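Local structure of alpha-L-rhamnosidase (Aspergillus terreus, 6GSZ) at residues H11-L16 / D425-G430; D486-L491 / E540-K545; G174-S177 / H182-N185; S456-C461 / G472-F477. The protein probably hydrolyses terminal non-reducing alpha-L-rhamnose residues in alpha-L-rhamnosides, as a calcium-binding glycoside hydrolase. One frame throughout, in Å; residues are numbered along the deposited sequence.

Interaction 1: H11-L16 / D425-G430; sequences HHRTAL and DMERTG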
loop_
_atom_site.group_PDB
_atom_site.type_symbol
_atom_site.label_atom_id
_atom_site.label_comp_id
_atom_site.label_asym_id
_atom_site.label_seq_id
_atom_site.Cartn_x
_atom_site.Cartn_y
_atom_site.Cartn_z
ATOM N N HIS A 11 5.738 12.566 5.784
ATOM C CA HIS A 11 5.573 11.133 5.888
ATOM C C HIS A 11 6.650 10.383 5.088
ATOM O O HIS A 11 6.540 9.151 4.877
ATOM C CB HIS A 11 4.170 10.693 5.493
ATOM C CG HIS A 11 3.142 11.298 6.390
ATOM N ND1 HIS A 11 2.910 10.867 7.700
ATOM C CD2 HIS A 11 2.354 12.363 6.181
ATOM C CE1 HIS A 11 1.984 11.648 8.219
ATOM N NE2 HIS A 11 1.652 12.588 7.347
ATOM N N HIS A 12 7.743 11.085 4.811
ATOM C CA HIS A 12 8.853 10.482 4.072
ATOM C C HIS A 12 9.716 9.620 4.996
ATOM O O HIS A 12 10.006 10.024 6.134
ATOM C CB HIS A 12 9.747 11.574 3.507
ATOM C CG HIS A 12 9.075 12.598 2.646
ATOM N ND1 HIS A 12 8.596 12.301 1.371
ATOM C CD2 HIS A 12 8.892 13.922 2.805
ATOM C CE1 HIS A 12 8.105 13.426 0.850
ATOM N NE2 HIS A 12 8.249 14.430 1.729
ATOM N N ARG A 13 10.193 8.472 4.527
ATOM C CA ARG A 13 11.132 7.670 5.300
ATOM C C ARG A 13 12.508 8.359 5.330
ATOM O O ARG A 13 13.226 8.325 6.338
ATOM C CB ARG A 13 11.263 6.239 4.765
ATOM C CG ARG A 13 9.981 5.422 4.801
ATOM C CD ARG A 13 10.167 3.914 4.651
ATOM N NE ARG A 13 10.923 3.368 5.784
ATOM C CZ ARG A 13 11.363 2.119 5.881
ATOM N NH1 ARG A 13 11.108 1.254 4.896
ATOM N NH2 ARG A 13 12.043 1.730 6.963
ATOM N N THR A 14 12.898 8.872 4.165
ATOM C CA THR A 14 14.082 9.682 3.938
ATOM C C THR A 14 13.662 10.863 3.062
ATOM O O THR A 14 12.675 10.773 2.356
ATOM C CB THR A 14 15.215 8.901 3.249
ATOM O OG1 THR A 14 14.838 8.586 1.912
ATOM C CG2 THR A 14 15.588 7.631 3.970
ATOM N N ALA A 15 14.424 11.958 3.116
ATOM C CA ALA A 15 13.955 13.216 2.549
ATOM C C ALA A 15 14.976 13.807 1.573
ATOM O O ALA A 15 15.579 14.837 1.797
ATOM C CB ALA A 15 13.545 14.154 3.669
ATOM N N LEU A 16 15.138 13.136 0.433
ATOM C CA LEU A 16 15.984 13.616 -0.681
ATOM C C LEU A 16 15.081 13.891 -1.892
ATOM O O LEU A 16 14.453 12.962 -2.426
ATOM C CB LEU A 16 17.083 12.595 -0.981
ATOM C CG LEU A 16 17.900 12.919 -2.235
ATOM C CD1 LEU A 16 18.608 14.259 -2.095
ATOM C CD2 LEU A 16 18.887 11.805 -2.563
ATOM N N ASP A 425 8.129 0.139 -0.358
ATOM C CA ASP A 425 9.001 -0.206 0.779
ATOM C C ASP A 425 8.665 0.641 2.017
ATOM O O ASP A 425 9.433 1.464 2.446
ATOM C CB ASP A 425 10.472 -0.105 0.388
ATOM C CG ASP A 425 11.456 -0.711 1.372
ATOM O OD1 ASP A 425 11.026 -1.433 2.285
ATOM O OD2 ASP A 425 12.645 -0.385 1.243
ATOM N N MET A 426 7.460 0.413 2.529
ATOM C CA MET A 426 6.955 1.105 3.698
ATOM C C MET A 426 7.626 0.560 4.961
ATOM O O MET A 426 8.020 -0.580 5.037
ATOM C CB MET A 426 5.437 0.888 3.778
ATOM C CG MET A 426 4.655 1.511 2.605
ATOM S SD MET A 426 2.938 0.987 2.602
ATOM C CE MET A 426 3.113 -0.768 2.337
ATOM N N GLU A 427 7.645 1.396 6.007
ATOM C CA GLU A 427 8.190 0.964 7.296
ATOM C C GLU A 427 7.180 0.025 7.974
ATOM O O GLU A 427 6.010 0.389 8.126
ATOM C CB GLU A 427 8.455 2.172 8.178
ATOM C CG GLU A 427 9.104 1.807 9.488
ATOM C CD GLU A 427 9.504 2.998 10.350
ATOM O OE1 GLU A 427 8.942 4.118 10.166
ATOM O OE2 GLU A 427 10.410 2.807 11.202
ATOM N N ARG A 428 7.626 -1.171 8.324
ATOM C CA ARG A 428 6.813 -2.110 9.075
ATOM C C ARG A 428 6.547 -1.578 10.492
ATOM O O ARG A 428 7.478 -1.129 11.184
ATOM C CB ARG A 428 7.516 -3.465 9.175
ATOM C CG ARG A 428 6.708 -4.560 9.843
ATOM C CD ARG A 428 5.522 -5.038 9.025
ATOM N NE ARG A 428 4.737 -5.986 9.814
ATOM C CZ ARG A 428 5.040 -7.257 10.020
ATOM N NH1 ARG A 428 4.272 -8.015 10.817
ATOM N NH2 ARG A 428 6.091 -7.772 9.370
ATOM N N THR A 429 5.268 -1.637 10.883
ATOM C CA THR A 429 4.847 -1.103 12.181
ATOM C C THR A 429 4.073 -2.110 13.031
ATOM O O THR A 429 4.074 -1.928 14.271
ATOM C CB THR A 429 4.014 0.177 12.021
ATOM O OG1 THR A 429 2.914 -0.039 11.139
ATOM C CG2 THR A 429 4.841 1.340 11.524
ATOM N N GLY A 430 3.347 -3.062 12.478
ATOM C CA GLY A 430 2.397 -3.840 13.267
ATOM C C GLY A 430 2.615 -5.328 13.173
ATOM O O GLY A 430 2.867 -5.854 12.071
HETATM O O HOH W 1 12.036 -1.326 4.910
HETATM O O HOH W 2 11.080 5.027 8.185
HETATM O O HOH W 3 12.892 3.234 9.312
#
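Arg13 lays its guanidinium over the backbone of Glu427 and turns its edge to the carbonyl of Asp425. The single direct hydrogen bond between the segments runs from Arg13 NH1 to Asp425 O, 3.0 Å long with an N-H...O angle of 160°. The oxygen lies in the guanidinium plane, whereas the donor sits 50° out of the carbonyl plane and therefore misses the lone-pair direction. Glu427 CA stands 3.6 Å above the guanidinium plane, over its centre, and Glu427 CB comes to 3.6 Å from Arg13 NE. A bend at chi3 in the arginine chain brings the flat group down onto this surface.

Between the two segments, the charged ends meet mainly through water. The ion pair between Arg13 NH1 and Asp425 OD1 is long at 3.7 Å, and water 1 closes the gap by accepting from NH1 and donating to OD1. Waters 2 and 3, also in the guanidinium plane, accept from Arg13 NE and NH2 and donate weakly to OE1 and OE2 of Glu427, whose carboxylate plane is 16° from that of the guanidinium.

Further out, Arg310 pairs with Asp425 OD2 and Arg28 with Glu427 OE1. Glu427 also borders a bound 2-(2-methoxyethoxy)ethanol, probably from the crystallisation liquor. Segment 11-16 belongs to the N-terminal immunoglobulin-like region, and 425-430 joins strand 417-424 to strand 430-434, so the arginine bridges two distant parts of the chain. With one direct bond, one face laid on the Glu427 backbone, one firm water bridge and two weak ones, the attraction between Arg13 and the two acids is probably weakened by intervening water.

Interaction 2: D486-L491 / E540-K545; sequences DTAGFL and ESFGDK. With CA (calcium ion), chain K.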
loop_
_atom_site.group_PDB
_atom_site.type_symbol
_atom_site.label_atom_id
_atom_site.label_comp_id
_atom_site.label_asym_id
_atom_site.label_seq_id
_atom_site.Cartn_x
_atom_site.Cartn_y
_atom_site.Cartn_z
ATOM N N ASP A 486 3.386 1.636 7.886
ATOM C CA ASP A 486 3.191 3.069 7.800
ATOM C C ASP A 486 2.856 3.428 6.344
ATOM O O ASP A 486 3.733 3.548 5.475
ATOM C CB ASP A 486 4.401 3.822 8.328
ATOM C CG ASP A 486 4.211 5.332 8.351
ATOM O OD1 ASP A 486 3.344 5.856 7.606
ATOM O OD2 ASP A 486 4.868 5.962 9.237
ATOM N N THR A 487 1.542 3.500 6.085
ATOM C CA THR A 487 0.994 3.745 4.763
ATOM C C THR A 487 0.737 5.216 4.464
ATOM O O THR A 487 0.178 5.522 3.405
ATOM C CB THR A 487 -0.367 3.066 4.675
ATOM O OG1 THR A 487 -1.105 3.577 5.777
ATOM C CG2 THR A 487 -0.266 1.555 4.809
ATOM N N ALA A 488 1.128 6.125 5.377
ATOM C CA ALA A 488 0.652 7.494 5.273
ATOM C C ALA A 488 1.068 8.161 3.940
ATOM O O ALA A 488 0.201 8.754 3.266
ATOM C CB ALA A 488 1.101 8.287 6.481
ATOM N N GLY A 489 2.363 8.138 3.634
ATOM C CA GLY A 489 2.816 8.780 2.385
ATOM C C GLY A 489 2.300 8.110 1.118
ATOM O O GLY A 489 1.888 8.799 0.150
ATOM N N PHE A 490 2.258 6.788 1.162
ATOM C CA PHE A 490 1.717 5.997 0.055
ATOM C C PHE A 490 0.282 6.417 -0.244
ATOM O O PHE A 490 -0.101 6.639 -1.380
ATOM C CB PHE A 490 1.842 4.528 0.426
ATOM C CG PHE A 490 1.286 3.524 -0.534
ATOM C CD1 PHE A 490 -0.062 3.270 -0.594
ATOM C CD2 PHE A 490 2.110 2.837 -1.413
ATOM C CE1 PHE A 490 -0.598 2.308 -1.439
ATOM C CE2 PHE A 490 1.571 1.861 -2.233
ATOM C CZ PHE A 490 0.224 1.615 -2.285
ATOM N N LEU A 491 -0.552 6.480 0.793
ATOM C CA LEU A 491 -1.973 6.813 0.590
ATOM C C LEU A 491 -2.162 8.308 0.362
ATOM O O LEU A 491 -3.099 8.683 -0.350
ATOM C CB LEU A 491 -2.812 6.294 1.751
ATOM C CG LEU A 491 -2.938 4.777 1.811
ATOM C CD1 LEU A 491 -3.606 4.371 3.103
ATOM C CD2 LEU A 491 -3.682 4.210 0.597
ATOM N N GLU A 540 -7.514 8.881 11.587
ATOM C CA GLU A 540 -7.561 8.066 12.795
ATOM C C GLU A 540 -6.175 7.458 13.069
ATOM O O GLU A 540 -5.680 7.432 14.214
ATOM C CB GLU A 540 -8.581 6.955 12.677
ATOM C CG GLU A 540 -10.014 7.460 12.707
ATOM C CD GLU A 540 -10.460 8.142 13.981
ATOM O OE1 GLU A 540 -10.454 7.454 15.026
ATOM O OE2 GLU A 540 -10.759 9.364 13.896
ATOM N N SER A 541 -5.514 7.003 11.994
ATOM C CA SER A 541 -4.244 6.271 12.167
ATOM C C SER A 541 -3.054 7.214 12.424
ATOM O O SER A 541 -2.160 6.884 13.247
ATOM C CB SER A 541 -3.972 5.471 10.905
ATOM O OG SER A 541 -4.917 4.433 10.762
ATOM N N PHE A 542 -2.999 8.348 11.698
ATOM C CA PHE A 542 -1.742 9.163 11.695
ATOM C C PHE A 542 -1.915 10.593 12.230
ATOM O O PHE A 542 -0.940 11.278 12.498
ATOM C CB PHE A 542 -1.085 9.135 10.321
ATOM C CG PHE A 542 -0.769 7.750 9.831
ATOM C CD1 PHE A 542 0.228 6.985 10.404
ATOM C CD2 PHE A 542 -1.519 7.201 8.822
ATOM C CE1 PHE A 542 0.480 5.696 9.964
ATOM C CE2 PHE A 542 -1.282 5.898 8.384
ATOM C CZ PHE A 542 -0.289 5.147 8.950
ATOM N N GLY A 543 -3.165 11.030 12.403
ATOM C CA GLY A 543 -3.458 12.300 13.035
ATOM C C GLY A 543 -3.050 13.563 12.303
ATOM O O GLY A 543 -2.875 14.621 12.908
ATOM N N ASP A 544 -2.848 13.487 10.976
ATOM C CA ASP A 544 -2.316 14.601 10.232
ATOM C C ASP A 544 -3.441 15.559 9.785
ATOM O O ASP A 544 -4.181 15.231 8.848
ATOM C CB ASP A 544 -1.525 14.061 9.046
ATOM C CG ASP A 544 -0.835 15.160 8.279
ATOM O OD1 ASP A 544 -1.254 16.312 8.352
ATOM O OD2 ASP A 544 0.076 14.811 7.491
ATOM N N LYS A 545 -3.572 16.719 10.447
ATOM C CA LYS A 545 -4.653 17.657 10.149
ATOM C C LYS A 545 -4.477 18.294 8.759
ATOM O O LYS A 545 -5.451 18.678 8.140
ATOM C CB LYS A 545 -4.776 18.712 11.268
ATOM C CG LYS A 545 -5.359 18.153 12.559
ATOM C CD LYS A 545 -6.132 19.130 13.454
ATOM C CE LYS A 545 -6.216 18.588 14.862
ATOM N NZ LYS A 545 -4.867 18.425 15.453
HETATM CA CA CA K . 5.295 7.870 10.387
HETATM O O HOH W 4 3.910 8.510 8.733
HETATM O O HOH W 5 4.116 6.493 12.078
HETATM O O HOH W 6 6.773 7.848 12.298
#
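Ala488 and Phe542 form the close-packed part of this contact. Ala488 CB sits over one face of the phenyl ring, 3.8 Å from its centroid and 16° off the ring normal, which is CH-pi geometry; Ser541 CB covers the opposite face. At the ring edge Thr487 OG1 approaches Phe542 CE2 at 3.5 Å, while its hydroxyl is hydrogen-bonded to Asn482.

The other side is polar and watery. Asp486 OD1 lies 3.7 Å from Phe542 CE1, its carboxylate turned only 13° from the ring plane. With CG swung away from its own backbone N (chi1 -176°), Asp486 divides its two oxygens between separate tasks. OD1 accepts from Ala488 N at 3.2 Å, capping the start of the helix, and takes a weak bond from water 4. OD2 binds the calcium ion at 2.3 Å; waters 4, 5 and 6 and three further ligands complete seven-fold coordination. The metal site and the helix cap thus share one carboxylate.

Phe542 ends helix 530-542 and points at the first turn of helix 488-503, with Asn482 of helix 471-484 against the same ring; Gly543, at positive phi, then breaks the chain away toward helix 545-562.

Interaction 3: G174-S177 / H182-N185; sequences GWQS and HEYN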
loop_
_atom_site.group_PDB
_atom_site.type_symbol
_atom_site.label_atom_id
_atom_site.label_comp_id
_atom_site.label_asym_id
_atom_site.label_seq_id
_atom_site.Cartn_x
_atom_site.Cartn_y
_atom_site.Cartn_z
ATOM N N GLY A 174 6.669 4.315 -10.948
ATOM C CA GLY A 174 5.427 3.801 -10.396
ATOM C C GLY A 174 4.237 4.310 -11.204
ATOM O O GLY A 174 4.429 4.907 -12.294
ATOM N N TRP A 175 3.031 4.049 -10.723
ATOM C CA TRP A 175 1.808 4.349 -11.425
ATOM C C TRP A 175 1.054 5.512 -10.771
ATOM O O TRP A 175 0.426 5.325 -9.711
ATOM C CB TRP A 175 0.905 3.123 -11.555
ATOM C CG TRP A 175 -0.229 3.326 -12.507
ATOM C CD1 TRP A 175 -0.444 4.389 -13.337
ATOM C CD2 TRP A 175 -1.318 2.418 -12.736
ATOM N NE1 TRP A 175 -1.571 4.191 -14.095
ATOM C CE2 TRP A 175 -2.131 2.994 -13.742
ATOM C CE3 TRP A 175 -1.667 1.175 -12.205
ATOM C CZ2 TRP A 175 -3.255 2.350 -14.240
ATOM C CZ3 TRP A 175 -2.798 0.548 -12.672
ATOM C CH2 TRP A 175 -3.563 1.120 -13.701
ATOM N N GLN A 176 1.151 6.708 -11.357
ATOM C CA GLN A 176 0.357 7.882 -10.975
ATOM C C GLN A 176 -0.739 8.073 -12.036
ATOM O O GLN A 176 -0.622 7.554 -13.158
ATOM C CB GLN A 176 1.229 9.138 -10.832
ATOM C CG GLN A 176 2.301 8.990 -9.743
ATOM C CD GLN A 176 3.593 8.360 -10.231
ATOM O OE1 GLN A 176 4.160 8.799 -11.259
ATOM N NE2 GLN A 176 4.133 7.361 -9.532
ATOM N N SER A 177 -1.688 8.951 -11.745
ATOM C CA SER A 177 -2.625 9.478 -12.714
ATOM C C SER A 177 -1.811 10.514 -13.497
ATOM O O SER A 177 -1.920 11.712 -13.283
ATOM C CB SER A 177 -3.848 10.075 -12.053
ATOM O OG SER A 177 -4.605 9.062 -11.394
ATOM N N HIS A 182 2.813 13.394 -12.110
ATOM C CA HIS A 182 3.782 12.432 -12.639
ATOM C C HIS A 182 5.027 12.507 -11.761
ATOM O O HIS A 182 5.675 13.555 -11.682
ATOM C CB HIS A 182 4.072 12.748 -14.096
ATOM C CG HIS A 182 4.849 11.745 -14.882
ATOM N ND1 HIS A 182 4.537 11.466 -16.199
ATOM C CD2 HIS A 182 5.895 10.969 -14.537
ATOM C CE1 HIS A 182 5.375 10.536 -16.621
ATOM N NE2 HIS A 182 6.250 10.244 -15.658
ATOM N N GLU A 183 5.297 11.414 -11.027
ATOM C CA GLU A 183 6.392 11.477 -10.045
ATOM C C GLU A 183 7.738 11.404 -10.749
ATOM O O GLU A 183 7.872 10.750 -11.823
ATOM C CB GLU A 183 6.343 10.372 -8.982
ATOM C CG GLU A 183 5.265 10.636 -7.938
ATOM C CD GLU A 183 5.080 9.541 -6.918
ATOM O OE1 GLU A 183 5.984 8.694 -6.753
ATOM O OE2 GLU A 183 4.031 9.567 -6.207
ATOM N N TYR A 184 8.725 12.113 -10.204
ATOM C CA TYR A 184 10.109 11.980 -10.621
ATOM C C TYR A 184 10.947 11.684 -9.384
ATOM O O TYR A 184 10.543 12.010 -8.238
ATOM C CB TYR A 184 10.678 13.220 -11.339
ATOM C CG TYR A 184 10.899 14.365 -10.389
ATOM C CD1 TYR A 184 9.877 15.225 -10.044
ATOM C CD2 TYR A 184 12.152 14.593 -9.875
ATOM C CE1 TYR A 184 10.088 16.215 -9.089
ATOM C CE2 TYR A 184 12.376 15.583 -8.935
ATOM C CZ TYR A 184 11.344 16.408 -8.558
ATOM O OH TYR A 184 11.613 17.383 -7.632
ATOM N N ASN A 185 12.081 11.041 -9.559
ATOM C CA ASN A 185 12.946 10.583 -8.494
ATOM C C ASN A 185 14.243 11.369 -8.422
ATOM O O ASN A 185 14.725 11.864 -9.438
ATOM C CB ASN A 185 13.187 9.085 -8.541
ATOM C CG ASN A 185 11.883 8.326 -8.630
ATOM O OD1 ASN A 185 11.641 7.556 -9.582
ATOM N ND2 ASN A 185 10.995 8.571 -7.676
#
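Gln176 sends CG away from its carbonyl carbon and then folds at chi2 (87°), which turns its amide back toward strand 182-188. Glu183 starts in the same way but runs extended beyond CG, and the two side chains meet at about a right angle. Their flat ends lie nearly parallel, with amide and carboxylate planes 9° apart and stacked; the closest approach between these groups is Gln176 NE2 to Glu183 CD at 3.5 Å.

The amide oxygen makes the one hydrogen bond across the contact. Glu183 N donates to Gln176 OE1 at 2.9 Å, and the bond is nearly straight at the hydrogen, yet the donor stands 57° out of the amide carbonyl plane. The same oxygen lies 3.5 Å from Glu183 CB, and Gln176 CG packs 3.8 Å from Glu183 CG. At the other end of the amide, NE2 donates to the carbonyl of Pro173, which fixes the rotation of the group; Glu183 OE2 has its own salt bridge to Arg181.

Strand 182-188 pairs with strands 144-154 and 301-302, and Glu183 lies near its start. The contact is thus a side-chain amide oxygen accepting from a strand N-H, much as a neighbouring strand's carbonyl would: a glutamine from the incoming loop binds the beginning of a strand and closes a short connection within the N-terminal rhamnosidase domain.

Interaction 4: S456-C461 / G472-F477; sequences SIPTDC and GDIHAF. With BGC (beta-D-glucopyranose), chain B; EDO (1,2-ethanediol), chain C.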
loop_
_atom_site.group_PDB
_atom_site.type_symbol
_atom_site.label_atom_id
_atom_site.label_comp_id
_atom_site.label_asym_id
_atom_site.label_seq_id
_atom_site.Cartn_x
_atom_site.Cartn_y
_atom_site.Cartn_z
ATOM N N SER A 456 3.095 0.461 -5.577
ATOM C CA SER A 456 2.939 1.871 -6.104
ATOM C C SER A 456 1.539 2.417 -5.730
ATOM O O SER A 456 1.452 3.516 -5.216
ATOM C CB SER A 456 3.295 2.026 -7.619
ATOM O OG SER A 456 3.305 3.368 -7.949
ATOM N N ILE A 457 0.494 1.643 -6.060
ATOM C CA ILE A 457 -0.919 1.926 -5.760
ATOM C C ILE A 457 -1.474 0.710 -5.000
ATOM O O ILE A 457 -0.889 -0.376 -5.052
ATOM C CB ILE A 457 -1.714 2.199 -7.049
ATOM C CG1 ILE A 457 -1.748 0.961 -7.949
ATOM C CG2 ILE A 457 -1.184 3.416 -7.775
ATOM C CD1 ILE A 457 -2.893 0.960 -8.943
ATOM N N PRO A 458 -2.592 0.850 -4.259
ATOM C CA PRO A 458 -3.212 -0.279 -3.591
ATOM C C PRO A 458 -4.051 -1.064 -4.595
ATOM O O PRO A 458 -5.133 -0.627 -4.992
ATOM C CB PRO A 458 -4.054 0.382 -2.495
ATOM C CG PRO A 458 -4.407 1.748 -3.084
ATOM C CD PRO A 458 -3.312 2.099 -4.063
ATOM N N THR A 459 -3.518 -2.205 -4.972
ATOM C CA THR A 459 -4.116 -3.012 -6.034
ATOM C C THR A 459 -5.113 -4.035 -5.479
ATOM O O THR A 459 -4.996 -4.472 -4.338
ATOM C CB THR A 459 -3.088 -3.774 -6.882
ATOM O OG1 THR A 459 -2.283 -4.624 -6.075
ATOM C CG2 THR A 459 -2.152 -2.871 -7.648
ATOM N N ASP A 460 -6.116 -4.384 -6.295
ATOM C CA ASP A 460 -6.984 -5.467 -5.977
ATOM C C ASP A 460 -6.242 -6.806 -5.928
ATOM O O ASP A 460 -6.467 -7.639 -5.059
ATOM C CB ASP A 460 -8.160 -5.594 -6.941
ATOM C CG ASP A 460 -7.805 -5.841 -8.411
ATOM O OD1 ASP A 460 -6.813 -5.259 -8.914
ATOM O OD2 ASP A 460 -8.568 -6.630 -9.028
ATOM N N CYS A 461 -5.387 -7.032 -6.941
ATOM C CA CYS A 461 -4.630 -8.268 -7.020
ATOM C C CYS A 461 -3.354 -8.036 -7.829
ATOM O O CYS A 461 -3.224 -7.004 -8.455
ATOM C CB CYS A 461 -5.442 -9.408 -7.640
ATOM S SG CYS A 461 -6.061 -9.075 -9.310
ATOM N N GLY A 472 -13.151 0.335 -3.559
ATOM C CA GLY A 472 -13.855 -0.299 -2.472
ATOM C C GLY A 472 -12.926 -1.170 -1.641
ATOM O O GLY A 472 -13.029 -1.231 -0.400
ATOM N N ASP A 473 -11.989 -1.881 -2.275
ATOM C CA ASP A 473 -11.134 -2.814 -1.584
ATOM C C ASP A 473 -10.274 -2.066 -0.541
ATOM O O ASP A 473 -10.121 -2.538 0.586
ATOM C CB ASP A 473 -10.231 -3.588 -2.555
ATOM C CG ASP A 473 -10.941 -4.350 -3.658
ATOM O OD1 ASP A 473 -11.838 -3.743 -4.297
ATOM O OD2 ASP A 473 -10.613 -5.548 -3.837
ATOM N N ILE A 474 -9.696 -0.924 -0.931
ATOM C CA ILE A 474 -8.863 -0.183 -0.003
ATOM C C ILE A 474 -9.715 0.486 1.077
ATOM O O ILE A 474 -9.263 0.625 2.199
ATOM C CB ILE A 474 -7.859 0.748 -0.713
ATOM C CG1 ILE A 474 -6.894 1.387 0.276
ATOM C CG2 ILE A 474 -8.545 1.782 -1.562
ATOM C CD1 ILE A 474 -6.062 0.386 1.084
ATOM N N HIS A 475 -10.939 0.866 0.743
ATOM C CA HIS A 475 -11.850 1.372 1.767
ATOM C C HIS A 475 -12.001 0.311 2.869
ATOM O O HIS A 475 -11.869 0.603 4.071
ATOM C CB HIS A 475 -13.178 1.806 1.139
ATOM C CG HIS A 475 -14.142 2.471 2.073
ATOM N ND1 HIS A 475 -15.424 2.796 1.644
ATOM C CD2 HIS A 475 -14.086 2.784 3.384
ATOM C CE1 HIS A 475 -16.103 3.329 2.669
ATOM N NE2 HIS A 475 -15.295 3.341 3.731
ATOM N N ALA A 476 -12.291 -0.920 2.488
ATOM C CA ALA A 476 -12.488 -2.006 3.447
ATOM C C ALA A 476 -11.218 -2.345 4.234
ATOM O O ALA A 476 -11.289 -2.626 5.438
ATOM C CB ALA A 476 -12.985 -3.258 2.731
ATOM N N PHE A 477 -10.061 -2.288 3.583
ATOM C CA PHE A 477 -8.816 -2.844 4.162
ATOM C C PHE A 477 -7.985 -1.804 4.947
ATOM O O PHE A 477 -7.109 -2.223 5.698
ATOM C CB PHE A 477 -7.965 -3.480 3.051
ATOM C CG PHE A 477 -6.768 -4.240 3.567
ATOM C CD1 PHE A 477 -6.941 -5.394 4.327
ATOM C CD2 PHE A 477 -5.476 -3.821 3.268
ATOM C CE1 PHE A 477 -5.851 -6.070 4.840
ATOM C CE2 PHE A 477 -4.380 -4.504 3.780
ATOM C CZ PHE A 477 -4.578 -5.633 4.555
HETATM C C2 BGC B . -12.079 -5.922 -7.043
HETATM C C3 BGC B . -13.489 -5.488 -6.759
HETATM C C4 BGC B . -14.371 -5.177 -7.947
HETATM C C5 BGC B . -14.214 -6.317 -8.831
HETATM C C6 BGC B . -15.137 -6.036 -10.000
HETATM C C1 BGC B . -12.079 -6.999 -8.114
HETATM O O1 BGC B . -10.759 -7.481 -8.266
HETATM O O2 BGC B . -11.579 -6.697 -5.979
HETATM O O3 BGC B . -13.417 -4.307 -6.158
HETATM O O4 BGC B . -15.767 -4.902 -7.683
HETATM O O5 BGC B . -12.842 -6.605 -9.255
HETATM O O6 BGC B . -14.926 -7.051 -10.987
HETATM C C1 EDO C . 3.482 6.052 -3.345
HETATM O O1 EDO C . 3.529 5.072 -4.444
HETATM C C2 EDO C . 4.753 6.096 -2.489
HETATM O O2 EDO C . 4.706 5.209 -1.295
#
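Pro458 sets the CB side of its ring against Ile474, with Pro458 CB 4.1 Å from Ile474 CG1 and the two side chains passing at a slant. Ile474 places CG1 opposite its backbone N (chi1 -173°), presenting both CG1 and CD1 to the proline. This apolar patch is one half of a small contact, away from the sugar.

At the other half, Asp460 and Asp473 face the bound beta-D-glucopyranose, a glucose rather than the rhamnose of the reaction. Asp460 CB comes to 4.0 Å from Asp473 OD2, but each carboxylate reaches a different part of the sugar. Asp473 takes two hydroxyls, one per oxygen: O3 donates to OD1 at 2.5 Å and O2 to OD2 at 2.6 Å. The anomeric O1 lies 2.5 Å from Asp460 OD2, so short that the exact length is doubtful. Asp460 OD1 is held by Leu468 N. His761 and Trp527 also bind the sugar.

Segment 456-461 follows helix 437-453 and runs along the early turns of helix 471-484; together they line the glucose pocket of the six-hairpin glycosidase domain, an (alpha/alpha)6 barrel in this family. Helix 488-503 covers the apolar end, where Trp494 touches both Pro458 and Ile474 and Phe490 lies against Pro458.

Overall arrangement
From the N terminus, interaction 1 closes the longest loop, joining the immunoglobulin-like region at 11-16 to 425-430, in the loop between strands 417-424 and 430-434. Interaction 3 is nested inside that loop and closes a tight connection within the N-terminal rhamnosidase domain. Interactions 4 and 2 follow in series, both among the helices of the six-hairpin glycosidase range. None of the loops cross. Spatially, interactions 1 and 2 meet through His11 with Asp544 and Glu427 with Asp486; Phe490 carries interaction 2 onto 456-461 of interaction 4; and Trp175 N with Ser456 OG joins interaction 3 to the same segment, linking two family regions.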